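Local coordinates for leucyl-trna synthetase (Plasmodium knowlesi, PDB 5FOF), which is the editing domain of an enzyme that ligates leucine to its tRNA, a domain that in this family hydrolyses wrongly charged tRNA, at residues N124-R128 with D129-D133; R229-Q232 with A233-C236; Y309-R312 with K313-Q317; E48-L51 with R52-L56. All coordinates share one frame; numbering follows the deposited sequence.

Contact 1: residues N124-R128 with D129-D133; sequences NVMTR and DEIID
Thr-127 and Glu-130 grip each other at the start of helix 128-134. Thr-127 sits at the N-cap. Each of the two side chains bonds the backbone N-H of the other residue, which makes a capping box.

Glu-130 OE1 accepts from Thr-127 N at 2.7 Å, and the bond is nearly straight at 168°. It uses the lone pair that faces away from OE2. In return Thr-127 OG1 accepts from Glu-130 N at 3.3 Å. With chi1 at 55°, OG1 stands between the backbone N and the carbonyl carbon, within reach of the first turn. A weak bond of 3.0 Å runs from Thr-127 OG1 to Glu-130 OE1, so the carboxylate oxygen takes two donors from one residue. Behind the box, the backbone bond from Ile-131 N to Thr-127 O (2.9 Å) opens the helix, and Ile-132 N to Arg-128 O follows.

The apolar contact is Met-126 CB on Ile-131 CG1 at 3.4 Å. Ile-131 also touches Leu-107 of strand 102-108 and Leu-158 of strand 157-158.

A separate van der Waals contact puts Ile-132 CD1 3.6 Å from Arg-128 NH1, where the two side chains cross at a slant.

The box satisfies a backbone N-H of the first turn. It also places a carboxylate near the helix N terminus, where the helix dipole would probably favour its negative charge.

Contact 2: residues R229-Q232 with A233-C236; sequences RRKQ and AYYC
Lys-231 meets Tyr-234 and Tyr-235 across the first turn of helix 232-238. Its CB lies 4.0 Å from Tyr-234 CB. Further out, its CD comes to 4.2 Å from Tyr-235 CE2. The lysine chain is extended beyond CG and crosses the Tyr-235 side chain at a slant. Lys-231 O sits at the edge of the Tyr-235 ring, close to the ring plane, 3.7 Å from Tyr-235 CD2. The two tyrosines also touch each other: Tyr-234 CD2 stands about 4.0 Å above one face of the Tyr-235 ring, offset toward its rim.

Two backbone bonds underlie this shell. Tyr-235 N donates to Lys-231 O at 3.2 Å in a nearly straight bond. Cys-236 N donates to Gln-232 O at 3.1 Å, with a more bent N-H angle of 142°. The motif is a break between two helices. Helix 219-230 ends, Lys-231 is the first residue to leave helical geometry, and the next helix starts at once. Gln-232 N still reaches back to Arg-229 O.

Cys-236 has SG anti to its carbonyl carbon (chi1 -63°), which turns the sulfur back toward the preceding turn, 3.0 Å from Gln-232 O. Outside the turn, Tyr-234 OH is hydrogen-bonded to Lys-238 NZ further along the same helix. Arg-229 NE bonds Leu-246 O, and both Arg-229 and Gln-232 touch His-247.

Contact 3: residues Y309-R312 with K313-Q317; sequences YNCR and KLVKQ
Arg-312 and Lys-316 run side by side, one turn apart on helix 308-321, and point the same way. They touch through their aliphatic parts, with Arg-312 CG 4.1 Å from Lys-316 CD. Each chain bends at chi3 before its charged end. Those ends stay apart: Arg-312 NE and Lys-316 NZ are 6.8 Å from each other. Each cation has its own acid. Arg-312 NH2 forms a salt bridge with Glu-87, its NH1 bonds Tyr-289 OH, and Lys-316 NZ pairs with Glu-32.

Both residues belong to a regular alpha-helix near the C-terminal end of the domain. Lys-316 N donates to Arg-312 O at 3.0 Å, and Val-315 N to Cys-311 O at 2.8 Å. The bond from Leu-314 N to Asn-310 O is weak.

Next to the basic pair is a small apolar one. Cys-311 SG meets the CG2 branch of Val-315 at 3.8 Å. That branch is anti to the carbonyl carbon of Val-315, which turns it back toward the cysteine. Leu-314 leans on the preceding turn, with CG 3.4 Å from Asn-310 O. Tyr-303 in the loop before the helix packs on Cys-311, Leu-314 and Val-315.

Contact 4: residues E48-L51 with R52-L56; sequences EIYL and RNKKL
Ile-49, Tyr-50 and Asn-53 form the packed side of this contact on helix 43-55. Ile-49 O takes two donors from Asn-53: the backbone N at 3.0 Å, and the side-chain ND2 in a weak bond at 3.3 Å. Asn-53 has CG anti to its carbonyl carbon (chi1 -77°), which turns the amide back toward that oxygen. The same ND2 bonds Glu-178, its stronger partner. Ile-49 touches Leu-182. Tyr-50 meets the ring of Phe-72 and packs on Met-172 of strand 170-175. Lys-54 crosses the Tyr-50 side chain at a slant, with CD 3.8 Å from Tyr-50 CE2.

The looser side is exposed. Here Glu-48 OE2 and Arg-52 NH2 make a salt bridge at 2.6 Å. The oxygen comes in at the edge of the guanidinium, near its plane. Only OE2 makes the bridge, and with the planes 81° apart the groups are not set for a two-pronged, coplanar pairing. Arg-52 NH1 rests 3.7 Å from Ile-49 CG1 and forms a second salt bridge with Glu-178. Elsewhere on the exposed surface, Lys-54 CE lies 3.9 Å from Leu-51 CD2.

Arg-52 thus pairs with two acids, one on its own helix and one in helix 176-179. Its charge is probably well balanced, and with Asn-53 it ties the two helices together.

From the N terminus the order is contact 4, contact 1, contact 2 and contact 3. Each spans one continuous stretch and closes only a helical turn or a cap. They follow in series, so none nests or crosses. Contact 4 lies on helix 43-55, beside strand 170-175 of the large mixed sheet. Contact 1 joins strand 125-126 of the small parallel sheet to helix 128-134; its nearest atoms are about 7 Å from contact 4, without touching. Contact 2 links helices 219-230 and 232-238, and its centre is about 43 Å from that of contact 1, across the chain's centre. Contact 3 lies on helix 308-321, ahead of strand 325-328, which pairs with strand 33-40.

Contact 1: residues N124-R128 with D129-D133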
loop_
_atom_site.group_PDB
_atom_site.type_symbol
_atom_site.label_atom_id
_atom_site.label_comp_id
_atom_site.label_asym_id
_atom_site.label_seq_id
_atom_site.Cartn_x
_atom_site.Cartn_y
_atom_site.Cartn_z
ATOM N N ASN A 124 -11.955 -15.904 12.457
ATOM C CA ASN A 124 -11.273 -15.841 13.730
ATOM C C ASN A 124 -12.060 -14.928 14.676
ATOM O O ASN A 124 -11.623 -13.824 15.015
ATOM C CB ASN A 124 -9.833 -15.390 13.518
ATOM C CG ASN A 124 -9.107 -16.259 12.513
ATOM O OD1 ASN A 124 -8.381 -17.190 12.880
ATOM N ND2 ASN A 124 -9.329 -15.985 11.234
ATOM N N VAL A 125 -13.228 -15.425 15.093
ATOM C CA VAL A 125 -14.145 -14.673 15.941
ATOM C C VAL A 125 -13.524 -14.531 17.327
ATOM O O VAL A 125 -13.215 -15.526 17.984
ATOM C CB VAL A 125 -15.538 -15.338 16.032
ATOM C CG1 VAL A 125 -16.457 -14.570 16.995
ATOM C CG2 VAL A 125 -16.166 -15.431 14.641
ATOM N N MET A 126 -13.337 -13.283 17.743
ATOM C CA MET A 126 -12.681 -12.945 18.995
ATOM C C MET A 126 -13.424 -11.820 19.722
ATOM O O MET A 126 -14.148 -11.048 19.101
ATOM C CB MET A 126 -11.256 -12.508 18.698
ATOM C CG MET A 126 -10.357 -13.632 18.220
ATOM S SD MET A 126 -8.614 -13.177 18.231
ATOM C CE MET A 126 -7.971 -14.520 17.248
ATOM N N THR A 127 -13.257 -11.748 21.041
ATOM C CA THR A 127 -13.742 -10.602 21.823
ATOM C C THR A 127 -12.756 -9.444 21.749
ATOM O O THR A 127 -11.585 -9.646 21.427
ATOM C CB THR A 127 -13.921 -10.961 23.298
ATOM O OG1 THR A 127 -12.690 -11.489 23.794
ATOM C CG2 THR A 127 -15.045 -11.978 23.474
ATOM N N ARG A 128 -13.226 -8.243 22.063
ATOM C CA ARG A 128 -12.339 -7.088 22.136
ATOM C C ARG A 128 -10.998 -7.425 22.799
ATOM O O ARG A 128 -9.949 -7.176 22.201
ATOM C CB ARG A 128 -12.999 -5.908 22.859
ATOM C CG ARG A 128 -12.147 -4.637 22.843
ATOM C CD ARG A 128 -12.887 -3.401 23.322
ATOM N NE ARG A 128 -12.509 -2.219 22.537
ATOM C CZ ARG A 128 -11.465 -1.416 22.776
ATOM N NH1 ARG A 128 -10.625 -1.629 23.801
ATOM N NH2 ARG A 128 -11.253 -0.375 21.966
ATOM N N ASP A 129 -11.035 -8.005 24.006
ATOM C CA ASP A 129 -9.802 -8.348 24.751
ATOM C C ASP A 129 -8.949 -9.402 24.054
ATOM O O ASP A 129 -7.738 -9.228 23.938
ATOM C CB ASP A 129 -10.107 -8.806 26.188
ATOM C CG ASP A 129 -10.545 -7.656 27.101
ATOM O OD1 ASP A 129 -10.137 -6.491 26.871
ATOM O OD2 ASP A 129 -11.297 -7.929 28.066
ATOM N N GLU A 130 -9.571 -10.480 23.586
ATOM C CA GLU A 130 -8.848 -11.533 22.843
ATOM C C GLU A 130 -8.125 -10.998 21.601
ATOM O O GLU A 130 -6.999 -11.411 21.313
ATOM C CB GLU A 130 -9.795 -12.641 22.405
ATOM C CG GLU A 130 -10.316 -13.516 23.534
ATOM C CD GLU A 130 -11.486 -14.391 23.101
ATOM O OE1 GLU A 130 -12.270 -13.959 22.228
ATOM O OE2 GLU A 130 -11.622 -15.516 23.632
ATOM N N ILE A 131 -8.783 -10.088 20.877
ATOM C CA ILE A 131 -8.181 -9.403 19.726
ATOM C C ILE A 131 -6.946 -8.627 20.160
ATOM O O ILE A 131 -5.897 -8.739 19.535
ATOM C CB ILE A 131 -9.170 -8.430 19.038
ATOM C CG1 ILE A 131 -10.292 -9.215 18.367
ATOM C CG2 ILE A 131 -8.461 -7.552 18.001
ATOM C CD1 ILE A 131 -11.341 -8.355 17.697
ATOM N N ILE A 132 -7.084 -7.836 21.220
ATOM C CA ILE A 132 -5.972 -7.027 21.728
ATOM C C ILE A 132 -4.773 -7.884 22.164
ATOM O O ILE A 132 -3.628 -7.464 21.974
ATOM C CB ILE A 132 -6.440 -6.030 22.823
ATOM C CG1 ILE A 132 -7.300 -4.947 22.153
ATOM C CG2 ILE A 132 -5.256 -5.377 23.545
ATOM C CD1 ILE A 132 -7.963 -3.964 23.093
ATOM N N ASP A 133 -5.025 -9.079 22.705
ATOM C CA ASP A 133 -3.930 -10.018 23.013
ATOM C C ASP A 133 -3.269 -10.553 21.744
ATOM O O ASP A 133 -2.082 -10.332 21.520
ATOM C CB ASP A 133 -4.401 -11.209 23.877
ATOM C CG ASP A 133 -4.587 -10.848 25.343
ATOM O OD1 ASP A 133 -4.051 -9.811 25.801
ATOM O OD2 ASP A 133 -5.274 -11.615 26.046
#

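Contact 2: residues R229-Q232 with A233-C236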
loop_
_atom_site.group_PDB
_atom_site.type_symbol
_atom_site.label_atom_id
_atom_site.label_comp_id
_atom_site.label_asym_id
_atom_site.label_seq_id
_atom_site.Cartn_x
_atom_site.Cartn_y
_atom_site.Cartn_z
ATOM N N ARG A 229 6.221 17.985 -6.714
ATOM C CA ARG A 229 7.456 18.759 -6.736
ATOM C C ARG A 229 7.204 20.119 -7.388
ATOM O O ARG A 229 7.509 21.144 -6.791
ATOM C CB ARG A 229 8.576 17.990 -7.463
ATOM C CG ARG A 229 9.084 16.782 -6.694
ATOM C CD ARG A 229 9.943 15.865 -7.555
ATOM N NE ARG A 229 10.336 14.657 -6.826
ATOM C CZ ARG A 229 11.131 13.696 -7.299
ATOM N NH1 ARG A 229 11.641 13.788 -8.527
ATOM N NH2 ARG A 229 11.438 12.636 -6.540
ATOM N N ARG A 230 6.609 20.124 -8.581
ATOM C CA ARG A 230 6.164 21.366 -9.245
ATOM C C ARG A 230 5.388 22.330 -8.324
ATOM O O ARG A 230 5.469 23.536 -8.507
ATOM C CB ARG A 230 5.315 21.036 -10.482
ATOM C CG ARG A 230 4.947 22.231 -11.360
ATOM C CD ARG A 230 4.203 21.818 -12.631
ATOM N NE ARG A 230 2.768 21.568 -12.431
ATOM C CZ ARG A 230 1.825 22.509 -12.273
ATOM N NH1 ARG A 230 2.121 23.813 -12.261
ATOM N NH2 ARG A 230 0.556 22.142 -12.110
ATOM N N LYS A 231 4.645 21.804 -7.346
ATOM C CA LYS A 231 3.955 22.625 -6.341
ATOM C C LYS A 231 4.416 22.303 -4.900
ATOM O O LYS A 231 3.584 22.203 -3.984
ATOM C CB LYS A 231 2.436 22.438 -6.439
ATOM C CG LYS A 231 1.845 22.330 -7.839
ATOM C CD LYS A 231 0.474 21.664 -7.765
ATOM C CE LYS A 231 -0.223 21.580 -9.112
ATOM N NZ LYS A 231 -1.639 21.135 -8.961
ATOM N N GLN A 232 5.733 22.154 -4.698
ATOM C CA GLN A 232 6.323 22.074 -3.351
ATOM C C GLN A 232 5.518 22.939 -2.393
ATOM O O GLN A 232 5.001 22.451 -1.394
ATOM C CB GLN A 232 7.781 22.573 -3.359
ATOM C CG GLN A 232 8.824 21.548 -3.824
ATOM C CD GLN A 232 9.999 22.148 -4.627
ATOM O OE1 GLN A 232 10.322 23.341 -4.518
ATOM N NE2 GLN A 232 10.655 21.303 -5.425
ATOM N N ALA A 233 5.383 24.216 -2.751
ATOM C CA ALA A 233 4.792 25.235 -1.880
ATOM C C ALA A 233 3.377 24.902 -1.398
ATOM O O ALA A 233 3.096 24.939 -0.194
ATOM C CB ALA A 233 4.799 26.579 -2.594
ATOM N N TYR A 234 2.504 24.580 -2.350
ATOM C CA TYR A 234 1.097 24.247 -2.076
ATOM C C TYR A 234 0.942 23.022 -1.155
ATOM O O TYR A 234 0.252 23.066 -0.128
ATOM C CB TYR A 234 0.345 24.011 -3.402
ATOM C CG TYR A 234 -1.011 23.352 -3.225
ATOM C CD1 TYR A 234 -2.050 24.011 -2.553
ATOM C CD2 TYR A 234 -1.249 22.058 -3.699
ATOM C CE1 TYR A 234 -3.284 23.406 -2.368
ATOM C CE2 TYR A 234 -2.483 21.448 -3.521
ATOM C CZ TYR A 234 -3.496 22.123 -2.857
ATOM O OH TYR A 234 -4.718 21.515 -2.684
ATOM N N TYR A 235 1.586 21.930 -1.535
ATOM C CA TYR A 235 1.487 20.691 -0.775
ATOM C C TYR A 235 2.052 20.820 0.659
ATOM O O TYR A 235 1.585 20.124 1.567
ATOM C CB TYR A 235 2.148 19.530 -1.536
ATOM C CG TYR A 235 1.284 18.916 -2.621
ATOM C CD1 TYR A 235 0.232 18.054 -2.298
ATOM C CD2 TYR A 235 1.524 19.170 -3.967
ATOM C CE1 TYR A 235 -0.560 17.471 -3.277
ATOM C CE2 TYR A 235 0.727 18.598 -4.957
ATOM C CZ TYR A 235 -0.311 17.749 -4.605
ATOM O OH TYR A 235 -1.090 17.160 -5.582
ATOM N N CYS A 236 3.031 21.713 0.859
ATOM C CA CYS A 236 3.657 21.907 2.177
ATOM C C CYS A 236 2.833 22.780 3.146
ATOM O O CYS A 236 2.983 22.657 4.367
ATOM C CB CYS A 236 5.084 22.434 2.019
ATOM S SG CYS A 236 6.175 21.266 1.157
#

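Contact 3: residues Y309-R312 with K313-Q317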
loop_
_atom_site.group_PDB
_atom_site.type_symbol
_atom_site.label_atom_id
_atom_site.label_comp_id
_atom_site.label_asym_id
_atom_site.label_seq_id
_atom_site.Cartn_x
_atom_site.Cartn_y
_atom_site.Cartn_z
ATOM N N TYR A 309 7.230 -11.814 -15.455
ATOM C CA TYR A 309 6.363 -12.934 -15.032
ATOM C C TYR A 309 7.052 -14.005 -14.207
ATOM O O TYR A 309 6.415 -14.622 -13.337
ATOM C CB TYR A 309 5.650 -13.596 -16.222
ATOM C CG TYR A 309 6.483 -13.813 -17.475
ATOM C CD1 TYR A 309 7.208 -14.993 -17.671
ATOM C CD2 TYR A 309 6.502 -12.855 -18.488
ATOM C CE1 TYR A 309 7.946 -15.193 -18.829
ATOM C CE2 TYR A 309 7.226 -13.048 -19.652
ATOM C CZ TYR A 309 7.947 -14.215 -19.825
ATOM O OH TYR A 309 8.671 -14.388 -20.994
ATOM N N ASN A 310 8.331 -14.243 -14.486
ATOM C CA ASN A 310 9.100 -15.199 -13.692
ATOM C C ASN A 310 9.539 -14.577 -12.355
ATOM O O ASN A 310 9.458 -15.215 -11.322
ATOM C CB ASN A 310 10.307 -15.729 -14.481
ATOM C CG ASN A 310 9.906 -16.558 -15.711
ATOM O OD1 ASN A 310 8.829 -17.155 -15.761
ATOM N ND2 ASN A 310 10.797 -16.613 -16.703
ATOM N N CYS A 311 10.006 -13.334 -12.388
ATOM C CA CYS A 311 10.497 -12.660 -11.185
ATOM C C CYS A 311 9.342 -12.403 -10.203
ATOM O O CYS A 311 9.411 -12.802 -9.029
ATOM C CB CYS A 311 11.204 -11.354 -11.560
ATOM S SG CYS A 311 11.552 -10.253 -10.175
ATOM N N ARG A 312 8.282 -11.764 -10.708
ATOM C CA ARG A 312 7.059 -11.477 -9.934
ATOM C C ARG A 312 6.672 -12.617 -9.022
ATOM O O ARG A 312 6.428 -12.405 -7.842
ATOM C CB ARG A 312 5.884 -11.172 -10.872
ATOM C CG ARG A 312 4.584 -10.821 -10.177
ATOM C CD ARG A 312 3.577 -10.273 -11.166
ATOM N NE ARG A 312 4.013 -8.996 -11.726
ATOM C CZ ARG A 312 3.371 -8.336 -12.683
ATOM N NH1 ARG A 312 2.230 -8.802 -13.184
ATOM N NH2 ARG A 312 3.859 -7.195 -13.136
ATOM N N LYS A 313 6.652 -13.816 -9.581
ATOM C CA LYS A 313 6.298 -15.026 -8.832
ATOM C C LYS A 313 7.294 -15.320 -7.714
ATOM O O LYS A 313 6.896 -15.730 -6.624
ATOM C CB LYS A 313 6.205 -16.247 -9.763
ATOM C CG LYS A 313 5.461 -17.425 -9.167
ATOM C CD LYS A 313 5.743 -18.747 -9.867
ATOM C CE LYS A 313 5.036 -19.866 -9.105
ATOM N NZ LYS A 313 5.232 -21.226 -9.679
ATOM N N LEU A 314 8.580 -15.129 -8.000
ATOM C CA LEU A 314 9.637 -15.335 -7.015
ATOM C C LEU A 314 9.545 -14.329 -5.864
ATOM O O LEU A 314 9.720 -14.696 -4.691
ATOM C CB LEU A 314 11.027 -15.310 -7.684
ATOM C CG LEU A 314 11.292 -16.464 -8.686
ATOM C CD1 LEU A 314 12.611 -16.265 -9.417
ATOM C CD2 LEU A 314 11.272 -17.846 -8.045
ATOM N N VAL A 315 9.241 -13.078 -6.204
ATOM C CA VAL A 315 9.119 -12.008 -5.203
ATOM C C VAL A 315 7.926 -12.270 -4.276
ATOM O O VAL A 315 8.043 -12.078 -3.068
ATOM C CB VAL A 315 9.029 -10.602 -5.854
ATOM C CG1 VAL A 315 8.777 -9.519 -4.810
ATOM C CG2 VAL A 315 10.315 -10.281 -6.591
ATOM N N LYS A 316 6.801 -12.716 -4.840
ATOM C CA LYS A 316 5.608 -13.024 -4.039
ATOM C C LYS A 316 5.873 -14.190 -3.081
ATOM O O LYS A 316 5.422 -14.153 -1.927
ATOM C CB LYS A 316 4.378 -13.297 -4.926
ATOM C CG LYS A 316 3.825 -12.030 -5.573
ATOM C CD LYS A 316 2.893 -12.308 -6.741
ATOM C CE LYS A 316 1.635 -13.020 -6.306
ATOM N NZ LYS A 316 0.589 -12.892 -7.352
ATOM N N GLN A 317 6.617 -15.191 -3.563
ATOM C CA GLN A 317 7.081 -16.324 -2.740
ATOM C C GLN A 317 7.983 -15.826 -1.611
ATOM O O GLN A 317 7.840 -16.260 -0.474
ATOM C CB GLN A 317 7.815 -17.391 -3.590
ATOM C CG GLN A 317 6.896 -18.236 -4.477
ATOM C CD GLN A 317 7.635 -19.195 -5.423
ATOM O OE1 GLN A 317 8.822 -19.036 -5.707
ATOM N NE2 GLN A 317 6.919 -20.189 -5.919
#

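Contact 4: residues E48-L51 with R52-L56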
loop_
_atom_site.group_PDB
_atom_site.type_symbol
_atom_site.label_atom_id
_atom_site.label_comp_id
_atom_site.label_asym_id
_atom_site.label_seq_id
_atom_site.Cartn_x
_atom_site.Cartn_y
_atom_site.Cartn_z
ATOM N N GLU A 48 0.356 10.739 17.798
ATOM C CA GLU A 48 -0.072 12.129 17.743
ATOM C C GLU A 48 -1.345 12.223 16.927
ATOM O O GLU A 48 -2.365 12.711 17.430
ATOM C CB GLU A 48 0.991 13.044 17.147
ATOM C CG GLU A 48 0.605 14.516 17.239
ATOM C CD GLU A 48 1.439 15.396 16.339
ATOM O OE1 GLU A 48 2.672 15.159 16.239
ATOM O OE2 GLU A 48 0.856 16.324 15.733
ATOM N N ILE A 49 -1.265 11.716 15.691
ATOM C CA ILE A 49 -2.386 11.704 14.743
ATOM C C ILE A 49 -3.624 11.071 15.387
ATOM O O ILE A 49 -4.726 11.569 15.226
ATOM C CB ILE A 49 -2.003 10.988 13.404
ATOM C CG1 ILE A 49 -1.008 11.839 12.611
ATOM C CG2 ILE A 49 -3.218 10.700 12.515
ATOM C CD1 ILE A 49 -0.125 11.032 11.679
ATOM N N TYR A 50 -3.436 9.991 16.128
ATOM C CA TYR A 50 -4.553 9.332 16.776
ATOM C C TYR A 50 -5.253 10.237 17.806
ATOM O O TYR A 50 -6.482 10.245 17.859
ATOM C CB TYR A 50 -4.096 8.020 17.416
ATOM C CG TYR A 50 -5.166 7.325 18.230
ATOM C CD1 TYR A 50 -6.050 6.420 17.640
ATOM C CD2 TYR A 50 -5.291 7.566 19.607
ATOM C CE1 TYR A 50 -7.028 5.776 18.396
ATOM C CE2 TYR A 50 -6.265 6.924 20.368
ATOM C CZ TYR A 50 -7.125 6.038 19.758
ATOM O OH TYR A 50 -8.069 5.416 20.509
ATOM N N LEU A 51 -4.475 10.979 18.611
ATOM C CA LEU A 51 -5.017 11.866 19.665
ATOM C C LEU A 51 -5.784 13.021 19.075
ATOM O O LEU A 51 -6.874 13.350 19.544
ATOM C CB LEU A 51 -3.911 12.455 20.542
ATOM C CG LEU A 51 -3.095 11.506 21.414
ATOM C CD1 LEU A 51 -2.026 12.310 22.133
ATOM C CD2 LEU A 51 -3.970 10.742 22.399
ATOM N N ARG A 52 -5.201 13.647 18.065
ATOM C CA ARG A 52 -5.880 14.704 17.335
ATOM C C ARG A 52 -7.222 14.214 16.759
ATOM O O ARG A 52 -8.236 14.889 16.916
ATOM C CB ARG A 52 -4.982 15.255 16.226
ATOM C CG ARG A 52 -5.523 16.502 15.536
ATOM C CD ARG A 52 -4.811 16.761 14.217
ATOM N NE ARG A 52 -3.348 16.814 14.376
ATOM C CZ ARG A 52 -2.449 16.038 13.756
ATOM N NH1 ARG A 52 -2.811 15.098 12.886
ATOM N NH2 ARG A 52 -1.145 16.216 14.006
ATOM N N ASN A 53 -7.240 13.040 16.129
ATOM C CA ASN A 53 -8.480 12.532 15.510
ATOM C C ASN A 53 -9.418 11.776 16.464
ATOM O O ASN A 53 -10.554 11.470 16.093
ATOM C CB ASN A 53 -8.180 11.725 14.236
ATOM C CG ASN A 53 -7.860 12.622 13.044
ATOM O OD1 ASN A 53 -8.750 12.972 12.266
ATOM N ND2 ASN A 53 -6.586 13.008 12.904
ATOM N N LYS A 54 -8.942 11.486 17.681
ATOM C CA LYS A 54 -9.795 11.021 18.785
ATOM C C LYS A 54 -10.869 12.062 19.122
ATOM O O LYS A 54 -12.060 11.738 19.144
ATOM C CB LYS A 54 -8.944 10.720 20.027
ATOM C CG LYS A 54 -9.708 10.133 21.211
ATOM C CD LYS A 54 -8.911 9.060 21.957
ATOM C CE LYS A 54 -7.696 9.609 22.705
ATOM N NZ LYS A 54 -7.919 9.753 24.171
ATOM N N LYS A 55 -10.426 13.302 19.361
ATOM C CA LYS A 55 -11.307 14.457 19.661
ATOM C C LYS A 55 -12.598 14.540 18.820
ATOM O O LYS A 55 -13.681 14.771 19.365
ATOM C CB LYS A 55 -10.516 15.770 19.530
ATOM C CG LYS A 55 -9.613 16.072 20.722
ATOM C CD LYS A 55 -8.239 16.580 20.307
ATOM C CE LYS A 55 -8.287 17.906 19.562
ATOM N NZ LYS A 55 -6.913 18.336 19.166
ATOM N N LEU A 56 -12.475 14.338 17.508
ATOM C CA LEU A 56 -13.621 14.377 16.596
ATOM C C LEU A 56 -14.332 13.027 16.562
ATOM O O LEU A 56 -14.589 12.421 17.603
ATOM C CB LEU A 56 -13.167 14.765 15.182
ATOM C CG LEU A 56 -12.388 16.083 15.025
ATOM C CD1 LEU A 56 -11.820 16.192 13.616
ATOM C CD2 LEU A 56 -13.252 17.295 15.356
#